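Local coordinates for YcaO (PDB 6CIB), which binds ATP-type nucleotides and magnesium and probably uses ATP to activate a peptide-backbone amide for conversion to a thioamide, at residues F38-R50 with H61-A75. Residues are numbered along the deposited sequence; the frame is centred on the assembly and turned at random.
With ADP (adenosine-5'-diphosphate), chain G; OXM (oxamic acid), chain I.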
loop_
_atom_site.group_PDB
_atom_site.type_symbol
_atom_site.label_atom_id
_atom_site.label_comp_id
_atom_site.label_asym_id
_atom_site.label_seq_id
_atom_site.Cartn_x
_atom_site.Cartn_y
_atom_site.Cartn_z
ATOM N N PHE A 38 -8.359 15.599 -12.239
ATOM C CA PHE A 38 -7.544 16.770 -11.912
ATOM C C PHE A 38 -6.059 16.420 -12.002
ATOM O O PHE A 38 -5.649 15.339 -11.575
ATOM C CB PHE A 38 -7.829 17.256 -10.487
ATOM C CG PHE A 38 -9.262 17.643 -10.236
ATOM C CD1 PHE A 38 -9.723 18.927 -10.558
ATOM C CD2 PHE A 38 -10.151 16.729 -9.659
ATOM C CE1 PHE A 38 -11.044 19.291 -10.317
ATOM C CE2 PHE A 38 -11.476 17.091 -9.410
ATOM C CZ PHE A 38 -11.918 18.375 -9.734
ATOM N N SER A 39 -5.266 17.354 -12.511
ATOM C CA SER A 39 -3.810 17.209 -12.539
ATOM C C SER A 39 -3.116 18.215 -11.641
ATOM O O SER A 39 -3.304 19.428 -11.774
ATOM C CB SER A 39 -3.279 17.338 -13.970
ATOM O OG SER A 39 -3.747 16.272 -14.765
ATOM N N ASP A 40 -2.318 17.699 -10.713
ATOM C CA ASP A 40 -1.508 18.534 -9.827
ATOM C C ASP A 40 -0.031 18.266 -10.090
ATOM O O ASP A 40 0.320 17.285 -10.738
ATOM C CB ASP A 40 -1.855 18.241 -8.354
ATOM C CG ASP A 40 -3.207 18.845 -7.924
ATOM O OD1 ASP A 40 -3.864 19.524 -8.746
ATOM O OD2 ASP A 40 -3.617 18.632 -6.754
ATOM N N ARG A 41 0.825 19.146 -9.601
ATOM C CA ARG A 41 2.252 18.874 -9.543
ATOM C C ARG A 41 2.763 19.427 -8.222
ATOM O O ARG A 41 2.643 20.626 -7.948
ATOM C CB ARG A 41 2.999 19.488 -10.739
ATOM C CG ARG A 41 4.333 18.807 -11.093
ATOM C CD ARG A 41 4.969 19.335 -12.392
ATOM N NE ARG A 41 4.921 20.785 -12.376
ATOM C CZ ARG A 41 4.204 21.559 -13.180
ATOM N NH1 ARG A 41 3.505 21.067 -14.200
ATOM N NH2 ARG A 41 4.237 22.860 -12.967
ATOM N N VAL A 42 3.309 18.547 -7.394
ATOM C CA VAL A 42 3.818 18.958 -6.088
ATOM C C VAL A 42 5.333 18.929 -6.188
ATOM O O VAL A 42 5.940 17.851 -6.291
ATOM C CB VAL A 42 3.266 18.076 -4.940
ATOM C CG1 VAL A 42 3.875 18.478 -3.604
ATOM C CG2 VAL A 42 1.742 18.177 -4.880
ATOM N N GLY A 43 5.926 20.125 -6.182
ATOM C CA GLY A 43 7.320 20.324 -6.600
ATOM C C GLY A 43 7.479 19.692 -7.970
ATOM O O GLY A 43 6.731 20.044 -8.887
ATOM N N PRO A 44 8.390 18.706 -8.101
ATOM C CA PRO A 44 8.570 18.038 -9.393
ATOM C C PRO A 44 7.633 16.842 -9.630
ATOM O O PRO A 44 7.705 16.242 -10.705
ATOM C CB PRO A 44 10.014 17.546 -9.310
ATOM C CG PRO A 44 10.182 17.192 -7.866
ATOM C CD PRO A 44 9.329 18.172 -7.086
ATOM N N ILE A 45 6.780 16.496 -8.655
ATOM C CA ILE A 45 5.992 15.254 -8.718
ATOM C C ILE A 45 4.567 15.454 -9.252
ATOM O O ILE A 45 3.762 16.161 -8.632
ATOM C CB ILE A 45 5.938 14.493 -7.354
ATOM C CG1 ILE A 45 7.353 14.130 -6.851
ATOM C CG2 ILE A 45 5.035 13.256 -7.448
ATOM C CD1 ILE A 45 8.221 13.362 -7.845
ATOM N N PRO A 46 4.251 14.807 -10.393
ATOM C CA PRO A 46 2.890 14.776 -10.921
ATOM C C PRO A 46 1.972 13.970 -10.010
ATOM O O PRO A 46 2.308 12.835 -9.629
ATOM C CB PRO A 46 3.035 14.048 -12.271
ATOM C CG PRO A 46 4.484 14.034 -12.574
ATOM C CD PRO A 46 5.195 14.085 -11.260
ATOM N N VAL A 47 0.836 14.570 -9.659
ATOM C CA VAL A 47 -0.206 13.902 -8.874
ATOM C C VAL A 47 -1.524 14.005 -9.654
ATOM O O VAL A 47 -1.812 15.035 -10.266
ATOM C CB VAL A 47 -0.354 14.503 -7.442
ATOM C CG1 VAL A 47 -1.476 13.806 -6.661
ATOM C CG2 VAL A 47 0.956 14.397 -6.667
ATOM N N GLU A 48 -2.309 12.931 -9.626
ATOM C CA GLU A 48 -3.567 12.851 -10.358
ATOM C C GLU A 48 -4.722 12.575 -9.406
ATOM O O GLU A 48 -4.611 11.729 -8.511
ATOM C CB GLU A 48 -3.482 11.753 -11.416
ATOM C CG GLU A 48 -2.581 12.096 -12.595
ATOM C CD GLU A 48 -3.191 13.142 -13.519
ATOM O OE1 GLU A 48 -4.396 13.054 -13.824
ATOM O OE2 GLU A 48 -2.460 14.048 -13.950
ATOM N N ILE A 49 -5.823 13.299 -9.576
ATOM C CA ILE A 49 -6.990 13.098 -8.698
ATOM C C ILE A 49 -8.177 12.679 -9.545
ATOM O O ILE A 49 -8.406 13.239 -10.624
ATOM C CB ILE A 49 -7.310 14.339 -7.819
ATOM C CG1 ILE A 49 -6.168 14.618 -6.836
ATOM C CG2 ILE A 49 -8.593 14.153 -7.004
ATOM C CD1 ILE A 49 -5.265 15.739 -7.287
ATOM N N ARG A 50 -8.912 11.685 -9.049
ATOM C CA ARG A 50 -10.115 11.194 -9.705
ATOM C C ARG A 50 -11.328 11.306 -8.783
ATOM O O ARG A 50 -11.255 10.948 -7.602
ATOM C CB ARG A 50 -9.915 9.745 -10.167
ATOM C CG ARG A 50 -8.740 9.538 -11.136
ATOM C CD ARG A 50 -9.036 10.120 -12.521
ATOM N NE ARG A 50 -7.899 10.020 -13.444
ATOM C CZ ARG A 50 -6.915 10.917 -13.551
ATOM N NH1 ARG A 50 -6.912 12.010 -12.793
ATOM N NH2 ARG A 50 -5.921 10.715 -14.422
ATOM N N HIS A 61 -10.123 9.542 -5.478
ATOM C CA HIS A 61 -8.957 8.654 -5.516
ATOM C C HIS A 61 -7.795 9.415 -6.130
ATOM O O HIS A 61 -7.993 10.319 -6.951
ATOM C CB HIS A 61 -9.239 7.378 -6.316
ATOM C CG HIS A 61 -10.489 6.661 -5.900
ATOM N ND1 HIS A 61 -10.619 6.029 -4.680
ATOM C CD2 HIS A 61 -11.667 6.478 -6.545
ATOM C CE1 HIS A 61 -11.822 5.490 -4.593
ATOM N NE2 HIS A 61 -12.476 5.743 -5.713
ATOM N N ALA A 62 -6.583 9.051 -5.722
ATOM C CA ALA A 62 -5.386 9.708 -6.214
ATOM C C ALA A 62 -4.389 8.718 -6.792
ATOM O O ALA A 62 -4.344 7.545 -6.395
ATOM C CB ALA A 62 -4.746 10.555 -5.121
ATOM N N GLY A 63 -3.618 9.209 -7.757
ATOM C CA GLY A 63 -2.461 8.513 -8.295
ATOM C C GLY A 63 -1.298 9.473 -8.351
ATOM O O GLY A 63 -1.467 10.689 -8.196
ATOM N N LYS A 64 -0.110 8.922 -8.562
ATOM C CA LYS A 64 1.114 9.701 -8.605
ATOM C C LYS A 64 2.195 8.877 -9.258
ATOM O O LYS A 64 2.014 7.672 -9.472
ATOM C CB LYS A 64 1.539 10.175 -7.195
ATOM C CG LYS A 64 2.206 9.145 -6.281
ATOM C CD LYS A 64 1.242 8.083 -5.795
ATOM C CE LYS A 64 1.800 7.315 -4.607
ATOM N NZ LYS A 64 1.098 6.005 -4.492
ATOM N N GLY A 65 3.318 9.527 -9.563
ATOM C CA GLY A 65 4.452 8.872 -10.221
ATOM C C GLY A 65 5.566 9.866 -10.478
ATOM O O GLY A 65 5.414 11.065 -10.219
ATOM N N THR A 66 6.693 9.381 -10.997
ATOM C CA THR A 66 7.778 10.280 -11.385
ATOM C C THR A 66 7.479 10.989 -12.706
ATOM O O THR A 66 8.079 12.032 -12.995
ATOM C CB THR A 66 9.128 9.554 -11.491
ATOM O OG1 THR A 66 9.017 8.499 -12.450
ATOM C CG2 THR A 66 9.531 8.971 -10.137
ATOM N N THR A 67 6.568 10.417 -13.497
ATOM C CA THR A 67 6.159 10.967 -14.787
ATOM C C THR A 67 4.642 11.139 -14.804
ATOM O O THR A 67 3.923 10.469 -14.052
ATOM C CB THR A 67 6.535 10.041 -15.968
ATOM O OG1 THR A 67 5.911 8.768 -15.775
ATOM C CG2 THR A 67 8.063 9.861 -16.105
ATOM N N ARG A 68 4.165 12.024 -15.682
ATOM C CA ARG A 68 2.732 12.300 -15.823
ATOM C C ARG A 68 2.009 11.051 -16.310
ATOM O O ARG A 68 0.883 10.773 -15.878
ATOM C CB ARG A 68 2.500 13.491 -16.773
ATOM C CG ARG A 68 1.034 13.915 -16.976
ATOM C CD ARG A 68 0.347 14.398 -15.692
ATOM N NE ARG A 68 1.036 15.536 -15.084
ATOM C CZ ARG A 68 0.782 16.029 -13.872
ATOM N NH1 ARG A 68 -0.160 15.490 -13.098
ATOM N NH2 ARG A 68 1.486 17.067 -13.426
ATOM N N ILE A 69 2.664 10.299 -17.198
ATOM C CA ILE A 69 2.127 9.029 -17.680
ATOM C C ILE A 69 1.894 8.068 -16.501
ATOM O O ILE A 69 0.776 7.555 -16.339
ATOM C CB ILE A 69 2.992 8.381 -18.812
ATOM C CG1 ILE A 69 2.804 9.129 -20.146
ATOM C CG2 ILE A 69 2.591 6.922 -19.016
ATOM C CD1 ILE A 69 3.821 8.774 -21.238
ATOM N N GLN A 70 2.914 7.848 -15.671
ATOM C CA GLN A 70 2.776 6.912 -14.531
ATOM C C GLN A 70 1.720 7.373 -13.520
ATOM O O GLN A 70 0.971 6.553 -12.999
ATOM C CB GLN A 70 4.124 6.629 -13.833
ATOM C CG GLN A 70 4.055 5.743 -12.570
ATOM C CD GLN A 70 3.391 4.376 -12.776
ATOM O OE1 GLN A 70 3.285 3.872 -13.898
ATOM N NE2 GLN A 70 2.946 3.763 -11.671
ATOM N N ALA A 71 1.657 8.680 -13.270
ATOM C CA ALA A 71 0.634 9.239 -12.389
ATOM C C ALA A 71 -0.776 8.962 -12.910
ATOM O O ALA A 71 -1.686 8.672 -12.123
ATOM C CB ALA A 71 0.852 10.731 -12.192
ATOM N N ARG A 72 -0.943 9.038 -14.232
ATOM C CA ARG A 72 -2.234 8.806 -14.877
ATOM C C ARG A 72 -2.616 7.320 -14.902
ATOM O O ARG A 72 -3.789 6.981 -14.768
ATOM C CB ARG A 72 -2.286 9.463 -16.271
ATOM C CG ARG A 72 -2.439 10.971 -16.151
ATOM C CD ARG A 72 -2.495 11.732 -17.460
ATOM N NE ARG A 72 -2.710 13.147 -17.173
ATOM C CZ ARG A 72 -2.422 14.159 -17.992
ATOM N NH1 ARG A 72 -1.885 13.949 -19.187
ATOM N NH2 ARG A 72 -2.669 15.402 -17.599
ATOM N N VAL A 73 -1.622 6.449 -15.056
ATOM C CA VAL A 73 -1.805 4.999 -14.905
ATOM C C VAL A 73 -2.180 4.664 -13.458
ATOM O O VAL A 73 -3.159 3.955 -13.212
ATOM C CB VAL A 73 -0.541 4.211 -15.329
ATOM C CG1 VAL A 73 -0.682 2.727 -14.987
ATOM C CG2 VAL A 73 -0.272 4.382 -16.820
ATOM N N SER A 74 -1.400 5.195 -12.517
ATOM C CA SER A 74 -1.617 4.994 -11.077
ATOM C C SER A 74 -3.037 5.409 -10.658
ATOM O O SER A 74 -3.722 4.656 -9.960
ATOM C CB SER A 74 -0.553 5.784 -10.298
ATOM O OG SER A 74 -0.870 5.903 -8.935
ATOM N N ALA A 75 -3.474 6.596 -11.092
ATOM C CA ALA A 75 -4.822 7.084 -10.769
ATOM C C ALA A 75 -5.912 6.183 -11.354
ATOM O O ALA A 75 -6.867 5.845 -10.652
ATOM C CB ALA A 75 -5.016 8.530 -11.209
HETATM P PB ADP G . 0.061 2.194 -4.294
HETATM O O1B ADP G . -0.233 0.764 -4.697
HETATM O O2B ADP G . 1.074 2.336 -3.175
HETATM O O3B ADP G . -1.154 3.077 -4.130
HETATM P PA ADP G . 0.449 3.421 -6.896
HETATM O O1A ADP G . 1.686 3.378 -7.751
HETATM O O2A ADP G . -0.133 4.781 -6.613
HETATM O O3A ADP G . 0.930 2.741 -5.535
HETATM O "O5'" ADP G . -0.651 2.459 -7.565
HETATM C "C5'" ADP G . -2.079 2.548 -7.410
HETATM C "C4'" ADP G . -2.735 1.312 -8.052
HETATM O "O4'" ADP G . -2.396 1.246 -9.446
HETATM C "C3'" ADP G . -2.245 -0.016 -7.468
HETATM O "O3'" ADP G . -3.285 -1.008 -7.569
HETATM C "C2'" ADP G . -1.096 -0.404 -8.380
HETATM O "O2'" ADP G . -0.822 -1.802 -8.353
HETATM C "C1'" ADP G . -1.599 0.082 -9.736
HETATM N N9 ADP G . -0.513 0.472 -10.663
HETATM C C8 ADP G . 0.360 1.477 -10.465
HETATM N N7 ADP G . 1.229 1.571 -11.497
HETATM C C5 ADP G . 0.903 0.629 -12.389
HETATM C C6 ADP G . 1.422 0.200 -13.708
HETATM N N6 ADP G . 2.480 0.834 -14.268
HETATM N N1 ADP G . 0.803 -0.843 -14.316
HETATM C C2 ADP G . -0.256 -1.482 -13.762
HETATM N N3 ADP G . -0.782 -1.135 -12.565
HETATM C C4 ADP G . -0.252 -0.101 -11.843
HETATM C C1 OXM I . 3.887 18.757 -17.399
HETATM N N1 OXM I . 4.110 20.035 -17.110
HETATM O O1 OXM I . 4.171 18.273 -18.495
HETATM C C2 OXM I . 3.284 17.913 -16.365
HETATM O O2 OXM I . 2.771 16.821 -16.695
HETATM O O3 OXM I . 3.296 18.309 -15.176
HETATM O O HOH W 1 9.051 13.726 -11.202
HETATM O O HOH W 2 -5.788 8.409 -15.984
#
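Arg68 reaches from the first turn of helix 68-75 into the strands of segment 38-50, where NE, NH1 and NH2 all find acceptors. Arg68 NH1 and Arg68 NH2 both donate to Asp40 O, at 3.0 and 2.9 Å, an oxygen that also accepts the strand bond from Val47 N. Arg68 NH1 further forms a salt bridge to Glu48 OE2 (2.8 Å), with the carboxylate turned nearly perpendicular to the guanidinium. NE and NH2 hold the carboxylate of a bound oxamic acid through O2 and O3, and O3 also accepts from Arg41 NH1. Bends at chi2 and chi3 (62° and 58°) lay the Arg68 guanidinium against Pro46, whose CB lies 3.4 Å above its plane; Ser39 CB covers the opposite face.

Glu48 is buried and satisfied at both oxygens. OE2 takes Ser39 OG on its syn side and Arg68 on its anti side, with a weak bond from Arg72 NE; OE1 receives Arg50 NH1 and NH2. This network would be expected to keep Glu48 ionised. Arg72 NH2 donates almost straight to Ser39 OG (3.2 Å, 170°), while Ala75 CB sits over the Arg50 guanidinium, whose NE pairs with Glu29.

Strands 45-50 and 61-64 pair antiparallel, Glu48 with Gly63 and Arg50 with His61 making the hydrogen-bonded pairs. Lys64 NZ and Ser74 OG both hydrogen-bond ADP O2A, and Ser74 OG accepts from Lys64 N. Gln70 NE2 donates to ADP N7 and its OE1 accepts from N6. Helix 68-85 packs on the Glu48 face of the three-stranded sheet, while helix 241-260 covers the Val47 and Ile49 face.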